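Local coordinates for 3-hydroxyisobutyrate dehydrogenase family protein (Geobacter sulfurreducens, PDB 3PDU), which probably reduces succinic semialdehyde to gamma-hydroxybutyrate with an NADP(H) cofactor, as a member of the beta-hydroxyacid dehydrogenase family, at residues G80-I85 with T110-R115; D98-T103 with G248-Q253; S142-A147 with C158-E163. One frame throughout, in Å; residues are numbered along the deposited sequence.

How the contacts relate
All three contacts lie around the N-terminal, cofactor-binding part of the chain, and none touches the bound NADP. In contact 2 the side chain of Asp98 is about 10 Å from the bound NADP. In contact 1 the side chain of Leu82 is about 14 Å from the bound NADP, and in contact 3 the side chain of Cys158 is also about 14 Å from the bound NADP. Helix 99-111 links the first two: its start meets helix 234-251 in contact 2, its end meets the loop 80-85 in contact 1, and the centres of contacts 1 and 2 are 24 Å apart. Contacts 1 and 3 touch directly, since Arg115 forms a salt bridge with Asp146, NH1 to OD2 at 3.0 Å. Contact 3 is nested within the chain loop closed by contact 2.

Contact 1: G80-I85 with T110-R115; sequences GVLEGI and TARGGR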
ATOM      1  N   GLY A  80      -2.922  25.079 -33.285  1.00 24.24           N
ATOM      2  CA  GLY A  80      -2.513  23.713 -33.001  1.00 17.94           C
ATOM      3  C   GLY A  80      -2.574  22.814 -34.220  1.00 23.46           C
ATOM      4  O   GLY A  80      -2.841  23.279 -35.320  1.00 22.21           O
ATOM      5  N   VAL A  81      -2.329  21.521 -34.018  1.00 21.66           N
ATOM      6  CA  VAL A  81      -2.253  20.561 -35.120  1.00 19.90           C
ATOM      7  C   VAL A  81      -3.479  20.598 -36.037  1.00 24.25           C
ATOM      8  O   VAL A  81      -3.353  20.568 -37.261  1.00 21.11           O
ATOM      9  CB  VAL A  81      -2.037  19.126 -34.589  1.00 21.16           C
ATOM     10  CG1 VAL A  81      -2.197  18.073 -35.710  1.00 20.90           C
ATOM     11  CG2 VAL A  81      -0.652  19.013 -33.916  1.00 21.15           C
ATOM     12  N   LEU A  82      -4.661  20.665 -35.447  1.00 22.46           N
ATOM     13  CA  LEU A  82      -5.890  20.552 -36.222  1.00 23.18           C
ATOM     14  C   LEU A  82      -6.096  21.728 -37.178  1.00 29.21           C
ATOM     15  O   LEU A  82      -6.818  21.600 -38.168  1.00 28.33           O
ATOM     16  CB  LEU A  82      -7.096  20.411 -35.300  1.00 22.10           C
ATOM     17  CG  LEU A  82      -7.154  19.192 -34.375  1.00 26.96           C
ATOM     18  CD1 LEU A  82      -8.427  19.264 -33.535  1.00 26.27           C
ATOM     19  CD2 LEU A  82      -7.082  17.871 -35.136  1.00 21.94           C
ATOM     20  N   GLU A  83      -5.457  22.861 -36.896  1.00 24.57           N
ATOM     21  CA  GLU A  83      -5.593  24.040 -37.756  1.00 29.21           C
ATOM     22  C   GLU A  83      -4.714  23.943 -39.003  1.00 28.06           C
ATOM     23  O   GLU A  83      -4.838  24.747 -39.917  1.00 31.21           O
ATOM     24  CB  GLU A  83      -5.266  25.327 -36.993  1.00 25.86           C
ATOM     25  CG  GLU A  83      -6.205  25.613 -35.826  1.00 36.46           C
ATOM     26  CD  GLU A  83      -6.037  27.022 -35.263  1.00 55.84           C
ATOM     27  OE1 GLU A  83      -5.159  27.767 -35.756  1.00 63.97           O
ATOM     28  OE2 GLU A  83      -6.784  27.386 -34.327  1.00 59.54           O
ATOM     29  N   GLY A  84      -3.817  22.964 -39.034  1.00 23.53           N
ATOM     30  CA  GLY A  84      -2.941  22.791 -40.181  1.00 25.46           C
ATOM     31  C   GLY A  84      -3.018  21.440 -40.880  1.00 25.44           C
ATOM     32  O   GLY A  84      -2.826  21.366 -42.088  1.00 26.65           O
ATOM     33  N   ILE A  85      -3.287  20.372 -40.133  1.00 23.60           N
ATOM     34  CA  ILE A  85      -3.281  19.023 -40.711  1.00 21.96           C
ATOM     35  C   ILE A  85      -4.418  18.848 -41.715  1.00 23.72           C
ATOM     36  O   ILE A  85      -5.445  19.511 -41.615  1.00 28.67           O
ATOM     37  CB  ILE A  85      -3.388  17.929 -39.629  1.00 24.21           C
ATOM     38  CG1 ILE A  85      -2.871  16.584 -40.160  1.00 22.95           C
ATOM     39  CG2 ILE A  85      -4.826  17.808 -39.118  1.00 27.15           C
ATOM     40  CD1 ILE A  85      -1.367  16.450 -40.138  1.00 22.66           C
ATOM     41  N   THR A 110      -8.209  12.643 -38.010  1.00 18.97           N
ATOM     42  CA  THR A 110      -8.847  11.916 -39.099  1.00 18.85           C
ATOM     43  C   THR A 110     -10.014  12.707 -39.693  1.00 26.12           C
ATOM     44  O   THR A 110     -10.216  12.720 -40.909  1.00 29.84           O
ATOM     45  CB  THR A 110      -9.342  10.528 -38.648  1.00 28.94           C
ATOM     46  OG1 THR A 110      -8.238   9.772 -38.142  1.00 29.99           O
ATOM     47  CG2 THR A 110      -9.953   9.773 -39.831  1.00 33.17           C
ATOM     48  N   ALA A 111     -10.768  13.386 -38.836  1.00 25.30           N
ATOM     49  CA  ALA A 111     -11.919  14.145 -39.291  1.00 33.03           C
ATOM     50  C   ALA A 111     -11.493  15.373 -40.095  1.00 33.95           C
ATOM     51  O   ALA A 111     -12.276  15.898 -40.881  1.00 33.70           O
ATOM     52  CB  ALA A 111     -12.809  14.542 -38.115  1.00 30.00           C
ATOM     53  N   ARG A 112     -10.253  15.821 -39.899  1.00 26.30           N
ATOM     54  CA  ARG A 112      -9.703  16.932 -40.668  1.00 29.69           C
ATOM     55  C   ARG A 112      -9.059  16.443 -41.957  1.00 31.12           C
ATOM     56  O   ARG A 112      -8.530  17.235 -42.731  1.00 29.06           O
ATOM     57  CB  ARG A 112      -8.667  17.702 -39.846  1.00 28.97           C
ATOM     58  CG  ARG A 112      -9.234  18.444 -38.655  1.00 40.63           C
ATOM     59  CD  ARG A 112      -9.727  19.832 -39.043  1.00 54.23           C
ATOM     60  NE  ARG A 112      -9.912  20.669 -37.860  1.00 69.32           N
ATOM     61  CZ  ARG A 112     -10.073  21.989 -37.885  1.00 74.12           C
ATOM     62  NH1 ARG A 112     -10.071  22.640 -39.042  1.00 78.48           N
ATOM     63  NH2 ARG A 112     -10.230  22.660 -36.749  1.00 69.61           N
ATOM     64  N   GLY A 113      -9.081  15.135 -42.177  1.00 30.92           N
ATOM     65  CA  GLY A 113      -8.501  14.565 -43.376  1.00 26.32           C
ATOM     66  C   GLY A 113      -7.031  14.205 -43.255  1.00 29.53           C
ATOM     67  O   GLY A 113      -6.364  13.981 -44.261  1.00 28.74           O
ATOM     68  N   GLY A 114      -6.520  14.146 -42.026  1.00 26.68           N
ATOM     69  CA  GLY A 114      -5.145  13.742 -41.798  1.00 27.24           C
ATOM     70  C   GLY A 114      -5.092  12.256 -41.505  1.00 23.35           C
ATOM     71  O   GLY A 114      -6.132  11.617 -41.387  1.00 23.57           O
ATOM     72  N   ARG A 115      -3.891  11.689 -41.432  1.00 21.44           N
ATOM     73  CA  ARG A 115      -3.742  10.323 -40.930  1.00 18.63           C
ATOM     74  C   ARG A 115      -3.068  10.364 -39.572  1.00 25.28           C
ATOM     75  O   ARG A 115      -2.190  11.205 -39.347  1.00 22.25           O
ATOM     76  CB  ARG A 115      -2.923   9.467 -41.906  1.00 23.20           C
ATOM     77  CG  ARG A 115      -3.574   9.292 -43.280  1.00 22.39           C
ATOM     78  CD  ARG A 115      -2.669   8.511 -44.224  1.00 22.44           C
ATOM     79  NE  ARG A 115      -1.460   9.258 -44.558  1.00 24.47           N
ATOM     80  CZ  ARG A 115      -0.333   8.703 -44.991  1.00 26.11           C
ATOM     81  NH1 ARG A 115      -0.251   7.388 -45.134  1.00 25.22           N
ATOM     82  NH2 ARG A 115       0.721   9.462 -45.278  1.00 31.67           N
TER
HETATM   83  O   HOH W   1      -8.250  19.979 -43.322  1.00 48.87           O
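Leu82 and Arg112 cross at about a right angle, with the arginine passing over the backbone carbonyl of the leucine. Leu82 O sits on one face of the guanidinium, offset toward its rim, and although it comes within 3.2 Å of Arg112 NE the angle is too poor for a hydrogen bond. The contact is therefore one of a polar oxygen against a flat cation, with Leu82 CB 3.8 Å from the same NE and Leu82 CD2 reaching the aliphatic CG. Arginine suits this margin because its methylene part can lie on apolar groups while its charged end stays exposed; the bend at chi2 (-87°) turns the chain across Leu82.

In this Rossmann-type domain the pairing joins the loop between helix 68-76 and strand 90-93 to the C-terminal end of helix 99-111, where Gly113 takes positive phi in a Schellman motif. Ile85, which is buried, packs against the residues on either side of this turn, Arg112 and Gly114. Its CG2 meets Arg112 CB at 3.9 Å, and the bare CA of Gly114 lets Ile85 CG1 approach to 4.0 Å. Water 1 lies 2.8 Å from Arg112 O and 3.3 Å from Ile85 O, the latter contact weak.

Contact 2: D98-T103 with G248-Q253; sequences DDETST and GDRLGQ
Arg250, near the end of helix 234-251, reaches across to Asp99 and Glu100 in the first turn of helix 99-111, joining the all-helical C-terminal part of the chain to the Rossmann-type domain. Its CB points toward that turn. The chain runs out through CG and then bends at chi3 (-65°), which swings the guanidinium round beside the two acids. CD is the first atom to touch, 3.6 Å from Glu100 OE2. The CG and carboxylate of Glu100 lie over one face of the guanidinium, toward its NE side. The two flat groups are stacked, their planes only 11° apart, and the two chains run antiparallel alongside one another. Glu100 OE2 is well off the guanidinium plane, 4.0 Å from Arg250 NE, so the interaction is probably electrostatic and by stacking, not a hydrogen bond.

NE instead gives its proton to water 2 at the edge of the group, in its plane, 2.9 Å away. That water donates in turn to Asp99 OD2, so it bridges the pair. At the tip, NH2 makes a salt bridge with Asp99 OD1 at 2.8 Å; the bond is bent, with an N-H...O angle of 133°. NH1 has a bound glycerol as partner, probably from the crystallisation liquor.

Aspartate suits position 99 because its short carboxylate can serve two arginines, its OD2 also forming a salt bridge with Arg169 of helix 166-194. A long arginine crosses most of the gap between two helices whose nearest CA atoms, those of Glu100 and Arg250, are 10.5 Å apart, and its flat end offers NE and NH2 along one side and a face to Glu100. Asp98 is the N-cap: its OD2 accepts from Thr101 N at 2.9 Å, while its OD1 takes the Thr101 OG1 proton on the syn side.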
ATOM      1  N   ASP A  98      -2.539   8.557 -22.130  1.00 18.90           N
ATOM      2  CA  ASP A  98      -3.546   7.503 -21.987  1.00 17.99           C
ATOM      3  C   ASP A  98      -4.226   7.212 -23.324  1.00 19.99           C
ATOM      4  O   ASP A  98      -4.175   8.032 -24.248  1.00 18.98           O
ATOM      5  CB  ASP A  98      -4.605   7.935 -20.980  1.00 18.49           C
ATOM      6  CG  ASP A  98      -5.316   9.197 -21.404  1.00 23.18           C
ATOM      7  OD1 ASP A  98      -4.711  10.295 -21.318  1.00 23.43           O
ATOM      8  OD2 ASP A  98      -6.483   9.096 -21.825  1.00 25.30           O
ATOM      9  N   ASP A  99      -4.888   6.057 -23.407  1.00 17.93           N
ATOM     10  CA  ASP A  99      -5.566   5.626 -24.620  1.00 18.14           C
ATOM     11  C   ASP A  99      -6.775   6.492 -24.969  1.00 19.01           C
ATOM     12  O   ASP A  99      -7.140   6.594 -26.132  1.00 23.42           O
ATOM     13  CB  ASP A  99      -5.964   4.137 -24.558  1.00 20.57           C
ATOM     14  CG  ASP A  99      -6.761   3.776 -23.307  1.00 23.50           C
ATOM     15  OD1 ASP A  99      -6.578   4.414 -22.253  1.00 29.49           O
ATOM     16  OD2 ASP A  99      -7.555   2.816 -23.367  1.00 22.88           O
ATOM     17  N   GLU A 100      -7.398   7.125 -23.979  1.00 18.65           N
ATOM     18  CA  GLU A 100      -8.527   8.004 -24.296  1.00 20.35           C
ATOM     19  C   GLU A 100      -8.054   9.273 -25.012  1.00 22.13           C
ATOM     20  O   GLU A 100      -8.708   9.759 -25.938  1.00 20.04           O
ATOM     21  CB  GLU A 100      -9.362   8.314 -23.044  1.00 23.29           C
ATOM     22  CG  GLU A 100      -9.957   7.041 -22.429  1.00 31.53           C
ATOM     23  CD  GLU A 100     -11.129   7.295 -21.485  1.00 40.72           C
ATOM     24  OE1 GLU A 100     -11.022   8.177 -20.608  1.00 39.04           O
ATOM     25  OE2 GLU A 100     -12.150   6.586 -21.610  1.00 43.47           O
ATOM     26  N   THR A 101      -6.904   9.790 -24.597  1.00 17.60           N
ATOM     27  CA  THR A 101      -6.292  10.949 -25.250  1.00 17.39           C
ATOM     28  C   THR A 101      -5.853  10.643 -26.687  1.00 19.58           C
ATOM     29  O   THR A 101      -6.195  11.378 -27.624  1.00 18.93           O
ATOM     30  CB  THR A 101      -5.093  11.487 -24.417  1.00 20.36           C
ATOM     31  OG1 THR A 101      -5.582  12.032 -23.189  1.00 19.93           O
ATOM     32  CG2 THR A 101      -4.319  12.576 -25.168  1.00 18.30           C
ATOM     33  N   SER A 102      -5.098   9.564 -26.874  1.00 20.00           N
ATOM     34  CA  SER A 102      -4.658   9.218 -28.218  1.00 22.01           C
ATOM     35  C   SER A 102      -5.850   8.944 -29.152  1.00 21.82           C
ATOM     36  O   SER A 102      -5.833   9.352 -30.310  1.00 18.68           O
ATOM     37  CB  SER A 102      -3.640   8.069 -28.216  1.00 18.87           C
ATOM     38  OG  SER A 102      -4.217   6.870 -27.745  1.00 25.21           O
ATOM     39  N   THR A 103      -6.881   8.275 -28.645  0.61 19.23           N
ATOM     40  CA  THR A 103      -8.070   8.021 -29.458  0.61 20.18           C
ATOM     41  C   THR A 103      -8.733   9.325 -29.880  0.61 24.37           C
ATOM     42  O   THR A 103      -9.100   9.487 -31.045  0.61 20.70           O
ATOM     43  CB  THR A 103      -9.107   7.140 -28.728  0.61 20.61           C
ATOM     44  OG1 THR A 103      -8.569   5.827 -28.549  0.61 23.10           O
ATOM     45  CG2 THR A 103     -10.391   7.044 -29.541  0.61 21.31           C
ATOM     46  N   GLY A 248      -6.341   1.015 -15.094  1.00 15.85           N
ATOM     47  CA  GLY A 248      -6.836  -0.072 -14.271  1.00 15.07           C
ATOM     48  C   GLY A 248      -8.233   0.195 -13.721  1.00 17.66           C
ATOM     49  O   GLY A 248      -9.085  -0.699 -13.680  1.00 16.55           O
ATOM     50  N   ASP A 249      -8.470   1.431 -13.295  1.00 16.42           N
ATOM     51  CA  ASP A 249      -9.789   1.839 -12.815  1.00 16.24           C
ATOM     52  C   ASP A 249     -10.843   1.598 -13.914  1.00 17.94           C
ATOM     53  O   ASP A 249     -11.856   0.931 -13.682  1.00 18.03           O
ATOM     54  CB  ASP A 249      -9.729   3.323 -12.384  1.00 15.66           C
ATOM     55  CG  ASP A 249     -10.982   3.791 -11.665  1.00 20.05           C
ATOM     56  OD1 ASP A 249     -12.090   3.381 -12.043  1.00 21.04           O
ATOM     57  OD2 ASP A 249     -10.860   4.602 -10.720  1.00 18.12           O
ATOM     58  N   ARG A 250     -10.587   2.113 -15.118  1.00 14.82           N
ATOM     59  CA  ARG A 250     -11.513   1.950 -16.251  1.00 20.00           C
ATOM     60  C   ARG A 250     -11.761   0.490 -16.636  1.00 20.46           C
ATOM     61  O   ARG A 250     -12.870   0.124 -17.022  1.00 18.18           O
ATOM     62  CB  ARG A 250     -11.012   2.702 -17.493  1.00 18.17           C
ATOM     63  CG  ARG A 250     -11.005   4.213 -17.334  1.00 26.38           C
ATOM     64  CD  ARG A 250     -10.802   4.950 -18.666  1.00 18.77           C
ATOM     65  NE  ARG A 250      -9.491   4.710 -19.280  1.00 23.14           N
ATOM     66  CZ  ARG A 250      -8.374   5.352 -18.945  1.00 25.40           C
ATOM     67  NH1 ARG A 250      -8.392   6.274 -17.984  1.00 20.73           N
ATOM     68  NH2 ARG A 250      -7.230   5.076 -19.571  1.00 20.13           N
ATOM     69  N   LEU A 251     -10.728  -0.336 -16.548  1.00 17.83           N
ATOM     70  CA  LEU A 251     -10.863  -1.755 -16.903  1.00 18.16           C
ATOM     71  C   LEU A 251     -11.289  -2.642 -15.743  1.00 22.10           C
ATOM     72  O   LEU A 251     -11.434  -3.851 -15.905  1.00 28.32           O
ATOM     73  CB  LEU A 251      -9.560  -2.290 -17.504  1.00 17.97           C
ATOM     74  CG  LEU A 251      -9.145  -1.625 -18.819  1.00 23.33           C
ATOM     75  CD1 LEU A 251      -7.782  -2.134 -19.275  1.00 23.27           C
ATOM     76  CD2 LEU A 251     -10.209  -1.854 -19.898  1.00 26.48           C
ATOM     77  N   GLY A 252     -11.488  -2.058 -14.572  1.00 17.68           N
ATOM     78  CA  GLY A 252     -11.862  -2.843 -13.410  1.00 19.36           C
ATOM     79  C   GLY A 252     -10.744  -3.767 -12.955  1.00 25.25           C
ATOM     80  O   GLY A 252     -11.002  -4.866 -12.460  1.00 24.37           O
ATOM     81  N   GLN A 253      -9.499  -3.324 -13.130  1.00 19.13           N
ATOM     82  CA  GLN A 253      -8.322  -4.106 -12.744  1.00 18.80           C
ATOM     83  C   GLN A 253      -7.640  -3.495 -11.520  1.00 20.11           C
ATOM     84  O   GLN A 253      -7.020  -2.448 -11.625  1.00 17.37           O
ATOM     85  CB  GLN A 253      -7.308  -4.127 -13.894  1.00 17.02           C
ATOM     86  CG  GLN A 253      -5.981  -4.775 -13.518  1.00 17.24           C
ATOM     87  CD  GLN A 253      -6.148  -6.253 -13.226  1.00 23.84           C
ATOM     88  OE1 GLN A 253      -6.627  -6.992 -14.075  1.00 22.48           O
ATOM     89  NE2 GLN A 253      -5.755  -6.690 -12.030  1.00 20.39           N
TER
HETATM   90  O   HOH W   2      -9.453   2.846 -21.478  1.00 22.37           O

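Contact 3: S142-A147 with C158-E163; sequences SLFTDA and CLHLGE
The Phe144 ring carries His160 on one face, with CB of the histidine 3.9 Å above the ring centroid and only 10° off the normal, a well-centred CH-pi contact. Cys158 O lies at the edge of the phenyl ring, near its plane, 4.3 Å from CZ. The imidazole stands steeply against the phenylalanine: the planes meet at 77° and the centroids are 5.2 Å apart, an edge-to-face (T-shaped) pair in which His160 supplies the edge. That edge is CD2, which comes down near the root of the phenyl ring, 3.8 Å from Phe144 CG.

Both side chains point from their backbones toward the other segment, and both have CG anti to the backbone N. Phe144 thereby projects from the helix far enough for its outer end to reach the strand, where CE1 is 3.8 Å from Leu159 O and CZ is 4.4 Å from Cys158 CB. A large flat ring suits this place, since it spans the gap between a helix and strand whose short axes come no nearer than 10.5 Å. Histidine suits the facing position because it combines a hydrocarbon flank with a polar tip: CB and CD2 meet the ring, while NE2 is hydrogen-bonded to Gly139 O at the end of the adjoining strand.

Phe144 and Cys158 also both pack on Phe151 of helix 148-154. Leu159 points away from Phe144 and packs on Val205 of a second subunit. The segments of helix 142-146 and strand 158-160 run nearly antiparallel, at 167°. Strands 133-139 and 157-160 are parallel neighbours joined through helices 141-146 and 148-154, so Phe144 reaches from a connecting helix to the last strand of a beta-alpha-beta crossover at the edge of the sheet in a Rossmann-type, NADP-binding domain.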
ATOM      1  N   SER A 142      -1.029   2.664 -43.396  1.00 23.02           N
ATOM      2  CA  SER A 142      -0.318   3.341 -44.474  1.00 23.88           C
ATOM      3  C   SER A 142       0.682   4.353 -43.909  1.00 21.19           C
ATOM      4  O   SER A 142       1.778   4.523 -44.452  1.00 19.54           O
ATOM      5  CB  SER A 142      -1.286   4.016 -45.456  1.00 23.11           C
ATOM      6  OG  SER A 142      -1.882   5.179 -44.894  1.00 20.80           O
ATOM      7  N   LEU A 143       0.318   5.018 -42.819  1.00 17.38           N
ATOM      8  CA  LEU A 143       1.244   5.974 -42.200  1.00 19.97           C
ATOM      9  C   LEU A 143       2.414   5.252 -41.518  1.00 21.31           C
ATOM     10  O   LEU A 143       3.568   5.687 -41.607  1.00 20.46           O
ATOM     11  CB  LEU A 143       0.520   6.888 -41.209  1.00 18.42           C
ATOM     12  CG  LEU A 143       1.348   7.937 -40.442  1.00 21.28           C
ATOM     13  CD1 LEU A 143       2.191   8.807 -41.383  1.00 21.58           C
ATOM     14  CD2 LEU A 143       0.423   8.817 -39.583  1.00 17.66           C
ATOM     15  N   PHE A 144       2.120   4.151 -40.839  1.00 19.40           N
ATOM     16  CA  PHE A 144       3.178   3.320 -40.263  1.00 18.90           C
ATOM     17  C   PHE A 144       4.201   2.959 -41.354  1.00 19.51           C
ATOM     18  O   PHE A 144       5.412   3.078 -41.165  1.00 19.80           O
ATOM     19  CB  PHE A 144       2.554   2.056 -39.644  1.00 23.03           C
ATOM     20  CG  PHE A 144       3.551   1.118 -39.023  1.00 20.61           C
ATOM     21  CD1 PHE A 144       4.054   1.360 -37.751  1.00 21.97           C
ATOM     22  CD2 PHE A 144       3.985  -0.007 -39.709  1.00 26.26           C
ATOM     23  CE1 PHE A 144       4.972   0.485 -37.166  1.00 21.70           C
ATOM     24  CE2 PHE A 144       4.908  -0.880 -39.137  1.00 29.58           C
ATOM     25  CZ  PHE A 144       5.400  -0.631 -37.867  1.00 25.05           C
ATOM     26  N   THR A 145       3.704   2.528 -42.505  1.00 18.83           N
ATOM     27  CA  THR A 145       4.564   2.136 -43.615  1.00 20.24           C
ATOM     28  C   THR A 145       5.381   3.325 -44.137  1.00 23.61           C
ATOM     29  O   THR A 145       6.601   3.219 -44.300  1.00 22.77           O
ATOM     30  CB  THR A 145       3.735   1.507 -44.763  1.00 25.32           C
ATOM     31  OG1 THR A 145       3.166   0.276 -44.303  1.00 29.78           O
ATOM     32  CG2 THR A 145       4.616   1.220 -45.970  1.00 27.48           C
ATOM     33  N   ASP A 146       4.703   4.444 -44.390  1.00 22.36           N
ATOM     34  CA  ASP A 146       5.336   5.664 -44.907  1.00 20.17           C
ATOM     35  C   ASP A 146       6.449   6.193 -44.007  1.00 22.98           C
ATOM     36  O   ASP A 146       7.409   6.811 -44.485  1.00 21.57           O
ATOM     37  CB  ASP A 146       4.288   6.777 -45.105  1.00 19.42           C
ATOM     38  CG  ASP A 146       3.410   6.551 -46.333  1.00 31.90           C
ATOM     39  OD1 ASP A 146       3.739   5.666 -47.154  1.00 27.67           O
ATOM     40  OD2 ASP A 146       2.395   7.269 -46.482  1.00 27.81           O
ATOM     41  N   ALA A 147       6.313   5.979 -42.702  1.00 17.20           N
ATOM     42  CA  ALA A 147       7.285   6.515 -41.747  1.00 20.29           C
ATOM     43  C   ALA A 147       8.459   5.557 -41.511  1.00 18.12           C
ATOM     44  O   ALA A 147       9.336   5.830 -40.688  1.00 19.23           O
ATOM     45  CB  ALA A 147       6.594   6.842 -40.414  1.00 19.78           C
ATOM     46  N   CYS A 158      10.368  -1.888 -34.133  1.00 17.36           N
ATOM     47  CA  CYS A 158       9.104  -1.192 -34.343  0.52 23.37           C
ATOM     48  C   CYS A 158       7.971  -2.185 -34.492  1.00 27.84           C
ATOM     49  O   CYS A 158       7.999  -3.035 -35.364  1.00 30.94           O
ATOM     50  CB  CYS A 158       9.178  -0.314 -35.590  0.52 28.30           C
ATOM     51  SG  CYS A 158      10.396   1.000 -35.482  0.52 35.05           S
ATOM     52  N   LEU A 159       6.976  -2.085 -33.615  1.00 23.84           N
ATOM     53  CA  LEU A 159       5.821  -2.966 -33.691  1.00 28.68           C
ATOM     54  C   LEU A 159       4.590  -2.156 -34.049  1.00 25.99           C
ATOM     55  O   LEU A 159       4.475  -0.999 -33.654  1.00 22.00           O
ATOM     56  CB  LEU A 159       5.588  -3.661 -32.351  1.00 27.67           C
ATOM     57  CG  LEU A 159       6.711  -4.561 -31.849  1.00 27.45           C
ATOM     58  CD1 LEU A 159       6.392  -5.030 -30.450  1.00 29.66           C
ATOM     59  CD2 LEU A 159       6.900  -5.741 -32.797  1.00 31.10           C
ATOM     60  N   HIS A 160       3.676  -2.764 -34.798  1.00 22.31           N
ATOM     61  CA  HIS A 160       2.352  -2.190 -34.990  1.00 23.87           C
ATOM     62  C   HIS A 160       1.361  -3.060 -34.226  1.00 23.22           C
ATOM     63  O   HIS A 160       1.235  -4.259 -34.493  1.00 22.67           O
ATOM     64  CB  HIS A 160       1.991  -2.104 -36.476  1.00 21.05           C
ATOM     65  CG  HIS A 160       0.698  -1.396 -36.740  1.00 27.86           C
ATOM     66  ND1 HIS A 160      -0.529  -2.002 -36.570  1.00 24.48           N
ATOM     67  CD2 HIS A 160       0.440  -0.132 -37.153  1.00 28.02           C
ATOM     68  CE1 HIS A 160      -1.487  -1.144 -36.871  1.00 27.69           C
ATOM     69  NE2 HIS A 160      -0.927  -0.003 -37.228  1.00 29.59           N
ATOM     70  N   LEU A 161       0.654  -2.450 -33.280  1.00 20.50           N
ATOM     71  CA  LEU A 161      -0.105  -3.199 -32.284  1.00 19.68           C
ATOM     72  C   LEU A 161      -1.621  -3.181 -32.507  1.00 23.25           C
ATOM     73  O   LEU A 161      -2.376  -3.637 -31.651  1.00 25.58           O
ATOM     74  CB  LEU A 161       0.212  -2.658 -30.879  1.00 22.02           C
ATOM     75  CG  LEU A 161       1.680  -2.830 -30.436  1.00 25.99           C
ATOM     76  CD1 LEU A 161       2.020  -2.006 -29.187  1.00 22.98           C
ATOM     77  CD2 LEU A 161       2.002  -4.295 -30.200  1.00 23.35           C
ATOM     78  N   GLY A 162      -2.057  -2.643 -33.639  1.00 23.50           N
ATOM     79  CA  GLY A 162      -3.463  -2.670 -34.010  1.00 22.14           C
ATOM     80  C   GLY A 162      -4.107  -1.302 -33.980  1.00 22.75           C
ATOM     81  O   GLY A 162      -3.523  -0.327 -34.449  1.00 19.95           O
ATOM     82  N   GLU A 163      -5.318  -1.230 -33.430  1.00 22.12           N
ATOM     83  CA  GLU A 163      -6.079   0.022 -33.383  1.00 21.85           C
ATOM     84  C   GLU A 163      -5.499   1.045 -32.403  1.00 21.16           C
ATOM     85  O   GLU A 163      -4.841   0.676 -31.430  1.00 20.06           O
ATOM     86  CB  GLU A 163      -7.531  -0.273 -32.989  1.00 26.23           C
ATOM     87  CG  GLU A 163      -8.195  -1.374 -33.810  1.00 37.38           C
ATOM     88  CD  GLU A 163      -8.868  -0.855 -35.073  1.00 58.82           C
ATOM     89  OE1 GLU A 163      -8.530   0.260 -35.525  1.00 61.30           O
ATOM     90  OE2 GLU A 163      -9.740  -1.569 -35.617  1.00 69.60           O
TER